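ABC transporter, substrate binding protein (Agrobacterium tumefaciens, PDB 3C9H) probably captures a solute in the periplasm and delivers it to the membrane components of an ABC importer, and binds a magnesium ion. Local coordinates at residues Met188-Asp191 and Gln192-Phe195; Glu309-Ala312 and Asn313-Gln316; Tyr213-Ser216 and Ser217-Leu220. All coordinates share one frame; numbering follows the deposited sequence.

Overall arrangement
All three contacts are local, each made along a single run of chain at a helix start or a helix end, in a periplasmic solute-binding protein. Interaction 3 (213-220) lies closest to the ligand: the Thr215 side chain comes within about 3 Å of a bound citric acid, probably from the crystallisation liquor, and about 5 Å of the magnesium ion held by Ser41 and Asp43. Interaction 1 (188-195) ends helix 183-194, its centre about 20 Å from that of interaction 3. Interaction 2 (309-316) starts helix 312-319. Its centre is about 25 Å from that of interaction 3 and about 23 Å from that of interaction 1. Interactions 2 and 3 both use a threonine N-cap.

Interaction 1: Met188-Asp191 and Gln192-Phe195; sequences MSRD and QEQF
Arg190 and Glu193, one helical turn apart, are joined by a salt bridge in which NH1 of Arg190 lies 2.6 Å from OE1 of Glu193. The carboxylate oxygen stands over one face of the guanidinium instead of meeting its edge, and the two planes are nearly perpendicular, 85° apart. Bends at chi2 and chi3 of Arg190 curl its chain back so that the charged end reaches Glu193, although its CB points away. A water in the guanidinium plane accepts from Arg190 NH1 at 2.9 Å and makes a weak, longer bond to Glu193 OE2, so the ion pair is bridged a second time. These two residues lie at the C-terminal end of helix 183-194 in the solute-binding protein fold. Here Phe195 is the first residue to leave helical geometry, yet its N still reaches Asp191 O at 2.8 Å. The carbonyl of Arg190 receives Gln194 N at 3.1 Å and, weakly, NE2 of the same residue at 3.3 Å. The bend at chi2 of Gln194 (-49°) folds its amide back to that carbonyl. A second water is hydrogen-bonded to Ser189 O and to Gln192 OE1, the latter at 3.0 Å. Farther out, the buried carboxylate of Asp191 is gripped by the hydroxyls of Tyr232 and Tyr257, which satisfy OD2 and OD1 respectively. Met188 and Gln192 pack against helices 198-207 and 338-353, while the Arg190 side chain touches Val259 of strand 258-268.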
ATOM      1  N   MET A 188       9.660   0.113   5.895  1.00 24.67           N
ATOM      2  CA  MET A 188      10.994   0.106   6.533  1.00 25.08           C
ATOM      3  C   MET A 188      11.172   1.325   7.436  1.00 25.71           C
ATOM      4  O   MET A 188      11.683   1.219   8.552  1.00 25.81           O
ATOM      5  CB  MET A 188      12.112   0.062   5.484  1.00 25.79           C
ATOM      6  CG  MET A 188      13.568   0.170   6.048  1.00 27.91           C
ATOM      7  SD  MET A 188      14.007  -1.253   7.049  1.00 37.20           S
ATOM      8  CE  MET A 188      12.848  -2.561   6.542  1.00 34.24           C
ATOM      9  N   SER A 189      10.730   2.487   6.983  1.00 26.15           N
ATOM     10  CA  SER A 189      10.916   3.701   7.786  1.00 26.51           C
ATOM     11  C   SER A 189      10.092   3.621   9.091  1.00 27.13           C
ATOM     12  O   SER A 189      10.555   4.073  10.164  1.00 26.82           O
ATOM     13  CB  SER A 189      10.625   4.959   6.956  1.00 26.44           C
ATOM     14  OG  SER A 189       9.231   5.204   6.820  1.00 28.98           O
ATOM     15  N   ARG A 190       8.920   2.975   9.020  1.00 26.87           N
ATOM     16  CA  ARG A 190       8.109   2.744  10.205  1.00 27.98           C
ATOM     17  C   ARG A 190       8.698   1.660  11.127  1.00 28.35           C
ATOM     18  O   ARG A 190       8.657   1.803  12.344  1.00 27.41           O
ATOM     19  CB  ARG A 190       6.670   2.395   9.828  1.00 27.93           C
ATOM     20  CG  ARG A 190       5.967   3.404   8.930  1.00 30.17           C
ATOM     21  CD  ARG A 190       6.036   4.820   9.468  1.00 35.94           C
ATOM     22  NE  ARG A 190       5.112   5.033  10.578  1.00 38.17           N
ATOM     23  CZ  ARG A 190       5.035   6.169  11.276  1.00 42.01           C
ATOM     24  NH1 ARG A 190       5.842   7.194  10.989  1.00 42.84           N
ATOM     25  NH2 ARG A 190       4.145   6.289  12.262  1.00 41.05           N
ATOM     26  N   ASP A 191       9.204   0.572  10.546  1.00 29.43           N
ATOM     27  CA  ASP A 191       9.917  -0.457  11.314  1.00 30.68           C
ATOM     28  C   ASP A 191      11.048   0.176  12.157  1.00 31.97           C
ATOM     29  O   ASP A 191      11.195  -0.109  13.334  1.00 30.56           O
ATOM     30  CB  ASP A 191      10.537  -1.493  10.375  1.00 30.50           C
ATOM     31  CG  ASP A 191       9.549  -2.519   9.868  1.00 30.44           C
ATOM     32  OD1 ASP A 191       8.468  -2.697  10.472  1.00 30.70           O
ATOM     33  OD2 ASP A 191       9.880  -3.189   8.866  1.00 30.62           O
ATOM     34  N   GLN A 192      11.849   1.021  11.525  1.00 34.36           N
ATOM     35  CA  GLN A 192      12.912   1.745  12.219  1.00 36.20           C
ATOM     36  C   GLN A 192      12.412   2.563  13.421  1.00 37.59           C
ATOM     37  O   GLN A 192      13.117   2.652  14.425  1.00 37.78           O
ATOM     38  CB  GLN A 192      13.652   2.658  11.251  1.00 36.19           C
ATOM     39  CG  GLN A 192      15.039   3.047  11.783  1.00 36.70           C
ATOM     40  CD  GLN A 192      15.743   4.041  10.905  1.00 37.42           C
ATOM     41  OE1 GLN A 192      15.110   4.934  10.348  1.00 41.07           O
ATOM     42  NE2 GLN A 192      17.065   3.890  10.765  1.00 40.55           N
ATOM     43  N   GLU A 193      11.211   3.143  13.323  1.00 39.23           N
ATOM     44  CA  GLU A 193      10.611   3.918  14.438  1.00 41.49           C
ATOM     45  C   GLU A 193      10.031   3.055  15.582  1.00 42.46           C
ATOM     46  O   GLU A 193       9.975   3.512  16.722  1.00 42.69           O
ATOM     47  CB  GLU A 193       9.545   4.911  13.913  1.00 41.26           C
ATOM     48  CG  GLU A 193      10.137   6.263  13.492  1.00 43.74           C
ATOM     49  CD  GLU A 193       9.275   7.070  12.487  1.00 45.10           C
ATOM     50  OE1 GLU A 193       8.046   6.817  12.394  1.00 48.19           O
ATOM     51  OE2 GLU A 193       9.844   7.970  11.792  1.00 49.91           O
ATOM     52  N   GLN A 194       9.587   1.828  15.296  1.00 43.65           N
ATOM     53  CA  GLN A 194       9.129   0.913  16.364  1.00 44.55           C
ATOM     54  C   GLN A 194      10.303   0.202  16.968  1.00 46.03           C
ATOM     55  O   GLN A 194      10.559   0.273  18.159  1.00 46.54           O
ATOM     56  CB  GLN A 194       8.209  -0.201  15.845  1.00 44.89           C
ATOM     57  CG  GLN A 194       7.175   0.218  14.895  1.00 45.24           C
ATOM     58  CD  GLN A 194       6.424   1.393  15.392  1.00 47.01           C
ATOM     59  OE1 GLN A 194       5.996   1.422  16.551  1.00 46.19           O
ATOM     60  NE2 GLN A 194       6.256   2.392  14.531  1.00 48.06           N
ATOM     61  N   PHE A 195      11.013  -0.478  16.081  1.00 47.64           N
ATOM     62  CA  PHE A 195      11.912  -1.564  16.393  1.00 48.39           C
ATOM     63  C   PHE A 195      13.310  -0.991  16.275  1.00 48.56           C
ATOM     64  O   PHE A 195      13.796  -0.737  15.166  1.00 48.08           O
ATOM     65  CB  PHE A 195      11.691  -2.681  15.357  1.00 49.41           C
ATOM     66  CG  PHE A 195      11.791  -4.076  15.898  1.00 49.95           C
ATOM     67  CD1 PHE A 195      12.690  -4.983  15.341  1.00 50.64           C
ATOM     68  CD2 PHE A 195      10.954  -4.507  16.931  1.00 51.43           C
ATOM     69  CE1 PHE A 195      12.776  -6.278  15.811  1.00 50.50           C
ATOM     70  CE2 PHE A 195      11.020  -5.815  17.406  1.00 50.79           C
ATOM     71  CZ  PHE A 195      11.943  -6.700  16.848  1.00 51.23           C
TER
HETATM   72  O   HOH W   1      12.254   5.915  10.396  1.00 37.96           O
HETATM   73  O   HOH W   2       7.806   8.013   8.981  1.00 68.61           O

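Interaction 2: Glu309-Ala312 and Asn313-Gln316; sequences ENTA and NTMQ
Thr314 places its side chain against Thr311 and Glu309, on the chain just ahead of helix 312-319. Its CB lies 3.4 Å from OG1 of Thr311, and the two branches then part. CG2, anti to the backbone N of Thr314, runs to the main chain of Glu309 and rests 3.8 Å from its CA, an apolar touch on the turn that precedes the helix. The other branch, OG1, sits beside the backbone N and comes to 3.1 Å from OG1 of Thr311; the two side chains meet at a slant. Both hydroxyls are hydrogen-bonded to the carbonyl oxygen of Gly308, an acceptor common to the two threonines. Thr311 is the N-cap of helix 312-319: its OG1 accepts from Thr314 N at 3.2 Å, with an angle of 161° at the hydrogen, and so supplies an acceptor to an amide of the first turn. A chi1 of 66° puts that oxygen between the backbone N and the carbonyl carbon of Thr311, from where it can face the amide. Asn310, just before the cap, is the centre of an inverse gamma turn. Regular helical bonding then takes over, with Met315 N on Thr311 O at 3.0 Å and Gln316 N on Ala312 O at 2.9 Å. Met315 CG follows its own amide to the same oxygen, 3.3 Å from Thr311 O, while the end of the buried thioether chain leads away from the cap. In the surrounding fold, Ala312 and Met315 both lie on Phe134, Met315 also touches Pro300, and backbone bonds from Asn310 and Ala312 to Ala301 tie this loop to the chain that follows helix 287-296.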
ATOM      1  N   GLU A 309     -15.942  -6.404  10.307  1.00 36.99           N
ATOM      2  CA  GLU A 309     -14.601  -6.797  10.749  1.00 36.90           C
ATOM      3  C   GLU A 309     -13.498  -6.155   9.901  1.00 35.68           C
ATOM      4  O   GLU A 309     -12.430  -5.811  10.420  1.00 35.93           O
ATOM      5  CB  GLU A 309     -14.475  -8.327  10.816  1.00 37.61           C
ATOM      6  CG  GLU A 309     -14.262  -9.034   9.507  1.00 40.00           C
ATOM      7  CD  GLU A 309     -13.942 -10.529   9.695  1.00 41.33           C
ATOM      8  OE1 GLU A 309     -14.602 -11.200  10.531  1.00 47.92           O
ATOM      9  OE2 GLU A 309     -13.031 -11.031   8.998  1.00 48.23           O
ATOM     10  N   ASN A 310     -13.768  -5.965   8.606  1.00 34.44           N
ATOM     11  CA  ASN A 310     -12.804  -5.303   7.718  1.00 32.92           C
ATOM     12  C   ASN A 310     -12.989  -3.786   7.790  1.00 31.07           C
ATOM     13  O   ASN A 310     -13.323  -3.136   6.798  1.00 29.88           O
ATOM     14  CB  ASN A 310     -12.926  -5.801   6.264  1.00 33.01           C
ATOM     15  CG  ASN A 310     -12.115  -7.038   5.996  1.00 34.96           C
ATOM     16  OD1 ASN A 310     -12.305  -7.699   4.964  1.00 38.80           O
ATOM     17  ND2 ASN A 310     -11.214  -7.378   6.907  1.00 31.65           N
ATOM     18  N   THR A 311     -12.779  -3.238   8.985  1.00 29.52           N
ATOM     19  CA  THR A 311     -12.796  -1.799   9.195  1.00 28.53           C
ATOM     20  C   THR A 311     -11.657  -1.412  10.128  1.00 27.88           C
ATOM     21  O   THR A 311     -11.225  -2.222  10.954  1.00 27.13           O
ATOM     22  CB  THR A 311     -14.148  -1.332   9.767  1.00 28.71           C
ATOM     23  OG1 THR A 311     -14.321  -1.866  11.091  1.00 26.23           O
ATOM     24  CG2 THR A 311     -15.299  -1.782   8.861  1.00 27.23           C
ATOM     25  N   ALA A 312     -11.170  -0.180   9.998  1.00 26.98           N
ATOM     26  CA  ALA A 312     -10.154   0.340  10.914  1.00 27.60           C
ATOM     27  C   ALA A 312     -10.634   0.318  12.375  1.00 27.64           C
ATOM     28  O   ALA A 312      -9.883  -0.084  13.262  1.00 25.95           O
ATOM     29  CB  ALA A 312      -9.714   1.744  10.517  1.00 26.92           C
ATOM     30  N   ASN A 313     -11.884   0.718  12.622  1.00 29.18           N
ATOM     31  CA  ASN A 313     -12.452   0.688  13.990  1.00 29.89           C
ATOM     32  C   ASN A 313     -12.353  -0.695  14.646  1.00 30.29           C
ATOM     33  O   ASN A 313     -11.813  -0.831  15.750  1.00 29.39           O
ATOM     34  CB  ASN A 313     -13.919   1.171  13.984  1.00 30.27           C
ATOM     35  CG  ASN A 313     -14.486   1.358  15.394  1.00 32.34           C
ATOM     36  OD1 ASN A 313     -13.865   2.023  16.244  1.00 40.24           O
ATOM     37  ND2 ASN A 313     -15.686   0.798  15.646  1.00 35.21           N
ATOM     38  N   THR A 314     -12.848  -1.717  13.955  1.00 31.28           N
ATOM     39  CA  THR A 314     -12.865  -3.068  14.504  1.00 32.33           C
ATOM     40  C   THR A 314     -11.456  -3.645  14.654  1.00 33.53           C
ATOM     41  O   THR A 314     -11.156  -4.286  15.673  1.00 32.47           O
ATOM     42  CB  THR A 314     -13.729  -4.004  13.656  1.00 32.38           C
ATOM     43  OG1 THR A 314     -15.052  -3.472  13.594  1.00 31.54           O
ATOM     44  CG2 THR A 314     -13.755  -5.442  14.244  1.00 31.47           C
ATOM     45  N   MET A 315     -10.600  -3.411  13.653  1.00 34.26           N
ATOM     46  CA  MET A 315      -9.208  -3.848  13.714  1.00 36.28           C
ATOM     47  C   MET A 315      -8.471  -3.256  14.912  1.00 36.85           C
ATOM     48  O   MET A 315      -7.758  -3.971  15.639  1.00 35.66           O
ATOM     49  CB  MET A 315      -8.475  -3.480  12.421  1.00 36.47           C
ATOM     50  CG  MET A 315      -8.800  -4.415  11.299  1.00 37.72           C
ATOM     51  SD  MET A 315      -8.055  -3.948   9.716  1.00 40.41           S
ATOM     52  CE  MET A 315      -6.262  -4.070  10.098  1.00 39.82           C
ATOM     53  N   GLN A 316      -8.671  -1.963  15.144  1.00 37.58           N
ATOM     54  CA  GLN A 316      -8.078  -1.325  16.305  1.00 39.52           C
ATOM     55  C   GLN A 316      -8.686  -1.886  17.594  1.00 39.95           C
ATOM     56  O   GLN A 316      -7.970  -2.096  18.579  1.00 39.73           O
ATOM     57  CB  GLN A 316      -8.230   0.195  16.218  1.00 39.49           C
ATOM     58  CG  GLN A 316      -7.442   0.756  15.043  1.00 41.42           C
ATOM     59  CD  GLN A 316      -7.250   2.258  15.104  1.00 42.82           C
ATOM     60  OE1 GLN A 316      -8.220   3.023  15.102  1.00 45.70           O
ATOM     61  NE2 GLN A 316      -5.985   2.691  15.145  1.00 45.07           N
TER

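Interaction 3: Tyr213-Ser216 and Ser217-Leu220; sequences YSTS and SAIL
Tyr213 lays its ring obliquely against the first turn of helix 216-224, where it meets Ala218 and Ile219. CD1 and CD2, the ring carbons flanking CG, each meet one residue: CD1 of Tyr213 touches CB of Ala218 at 3.8 Å, and CD2 approaches CG1 of Ile219 at the same distance. The Ile219 side chain runs at a slant to that of Tyr213, and a chi1 of -66° sets its CG1 anti to the carbonyl carbon, at the CD2 side of the ring. CB of Ala218 is shared, for it also packs 3.3 Å from OG1 of Thr215. Thr215 is the N-cap residue of the helix, and its OG1 accepts from Ala218 N at 3.2 Å with an angle of 154° at the hydrogen. Ser217 OG is turned back toward the cap, and one water is hydrogen-bonded to Thr215 OG1 at 2.9 Å and to Ser217 OG at 2.8 Å, closing a polar cluster next to the magnesium site. Ser217 touches Asp43, a magnesium ligand, and Ser216 N donates to a citric acid probably from the crystallisation liquor, consistent with this helix start lining the solute pocket. Deeper in, Leu220 N bonds Ser216 O at 2.8 Å, and Leu220 packs on Ile234 and on helix 236-245. The buried hydroxyl of Ser216 is held by Tyr176 OH and Leu235 N, which fasten the first turn to the neighbouring strands.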
ATOM      1  N   TYR A 213      11.908  -7.416  -4.269  1.00 23.30           N
ATOM      2  CA  TYR A 213      11.038  -7.160  -5.401  1.00 23.41           C
ATOM      3  C   TYR A 213      10.307  -5.826  -5.191  1.00 23.13           C
ATOM      4  O   TYR A 213      10.150  -5.358  -4.051  1.00 22.74           O
ATOM      5  CB  TYR A 213       9.986  -8.282  -5.556  1.00 24.46           C
ATOM      6  CG  TYR A 213      10.597  -9.609  -5.932  1.00 25.97           C
ATOM      7  CD1 TYR A 213      10.667 -10.003  -7.279  1.00 26.61           C
ATOM      8  CD2 TYR A 213      11.165 -10.430  -4.978  1.00 25.02           C
ATOM      9  CE1 TYR A 213      11.252 -11.200  -7.643  1.00 27.40           C
ATOM     10  CE2 TYR A 213      11.783 -11.639  -5.343  1.00 26.26           C
ATOM     11  CZ  TYR A 213      11.824 -12.003  -6.673  1.00 26.08           C
ATOM     12  OH  TYR A 213      12.409 -13.186  -7.062  1.00 29.02           O
ATOM     13  N   SER A 214       9.811  -5.278  -6.287  1.00 21.82           N
ATOM     14  CA  SER A 214       9.092  -4.023  -6.272  1.00 22.41           C
ATOM     15  C   SER A 214       7.607  -4.198  -5.930  1.00 22.00           C
ATOM     16  O   SER A 214       6.944  -3.224  -5.625  1.00 20.54           O
ATOM     17  CB  SER A 214       9.263  -3.312  -7.617  1.00 22.91           C
ATOM     18  OG  SER A 214       8.569  -3.995  -8.675  1.00 25.98           O
ATOM     19  N   THR A 215       7.074  -5.433  -5.980  1.00 21.71           N
ATOM     20  CA  THR A 215       5.652  -5.637  -5.761  1.00 21.44           C
ATOM     21  C   THR A 215       5.352  -6.806  -4.806  1.00 21.60           C
ATOM     22  O   THR A 215       6.085  -7.784  -4.752  1.00 22.09           O
ATOM     23  CB  THR A 215       4.949  -5.836  -7.108  1.00 20.93           C
ATOM     24  OG1 THR A 215       5.346  -7.096  -7.675  1.00 20.74           O
ATOM     25  CG2 THR A 215       5.287  -4.636  -8.102  1.00 21.05           C
ATOM     26  N   SER A 216       4.257  -6.690  -4.053  1.00 22.15           N
ATOM     27  CA  SER A 216       3.784  -7.788  -3.226  1.00 20.96           C
ATOM     28  C   SER A 216       3.389  -8.940  -4.105  1.00 21.31           C
ATOM     29  O   SER A 216       3.670 -10.092  -3.768  1.00 20.48           O
ATOM     30  CB  SER A 216       2.592  -7.383  -2.349  1.00 20.53           C
ATOM     31  OG  SER A 216       3.008  -6.749  -1.156  1.00 20.33           O
ATOM     32  N   SER A 217       2.762  -8.644  -5.247  1.00 21.39           N
ATOM     33  CA  SER A 217       2.279  -9.710  -6.135  1.00 22.73           C
ATOM     34  C   SER A 217       3.412 -10.632  -6.608  1.00 22.33           C
ATOM     35  O   SER A 217       3.217 -11.846  -6.668  1.00 22.41           O
ATOM     36  CB  SER A 217       1.526  -9.150  -7.332  1.00 23.52           C
ATOM     37  OG  SER A 217       2.377  -8.275  -8.036  1.00 27.96           O
ATOM     38  N   ALA A 218       4.583 -10.072  -6.938  1.00 22.71           N
ATOM     39  CA  ALA A 218       5.746 -10.886  -7.349  1.00 22.80           C
ATOM     40  C   ALA A 218       6.169 -11.856  -6.231  1.00 23.24           C
ATOM     41  O   ALA A 218       6.530 -13.011  -6.464  1.00 22.21           O
ATOM     42  CB  ALA A 218       6.948  -9.997  -7.762  1.00 22.31           C
ATOM     43  N   ILE A 219       6.145 -11.366  -5.009  1.00 22.84           N
ATOM     44  CA  ILE A 219       6.534 -12.185  -3.868  1.00 22.43           C
ATOM     45  C   ILE A 219       5.448 -13.234  -3.620  1.00 22.81           C
ATOM     46  O   ILE A 219       5.744 -14.403  -3.479  1.00 22.59           O
ATOM     47  CB  ILE A 219       6.793 -11.333  -2.630  1.00 22.76           C
ATOM     48  CG1 ILE A 219       8.017 -10.423  -2.848  1.00 22.61           C
ATOM     49  CG2 ILE A 219       6.953 -12.247  -1.389  1.00 21.69           C
ATOM     50  CD1 ILE A 219       8.183  -9.319  -1.769  1.00 22.21           C
ATOM     51  N   LEU A 220       4.189 -12.822  -3.659  1.00 23.12           N
ATOM     52  CA  LEU A 220       3.088 -13.745  -3.447  1.00 23.85           C
ATOM     53  C   LEU A 220       3.090 -14.896  -4.442  1.00 25.19           C
ATOM     54  O   LEU A 220       2.936 -16.054  -4.030  1.00 26.14           O
ATOM     55  CB  LEU A 220       1.749 -13.003  -3.417  1.00 23.74           C
ATOM     56  CG  LEU A 220       1.521 -12.227  -2.113  1.00 20.73           C
ATOM     57  CD1 LEU A 220       0.441 -11.191  -2.309  1.00 21.10           C
ATOM     58  CD2 LEU A 220       1.180 -13.168  -0.936  1.00 18.87           C
TER
HETATM   59  O   HOH W   3       3.967  -7.476 -10.252  1.00 42.79           O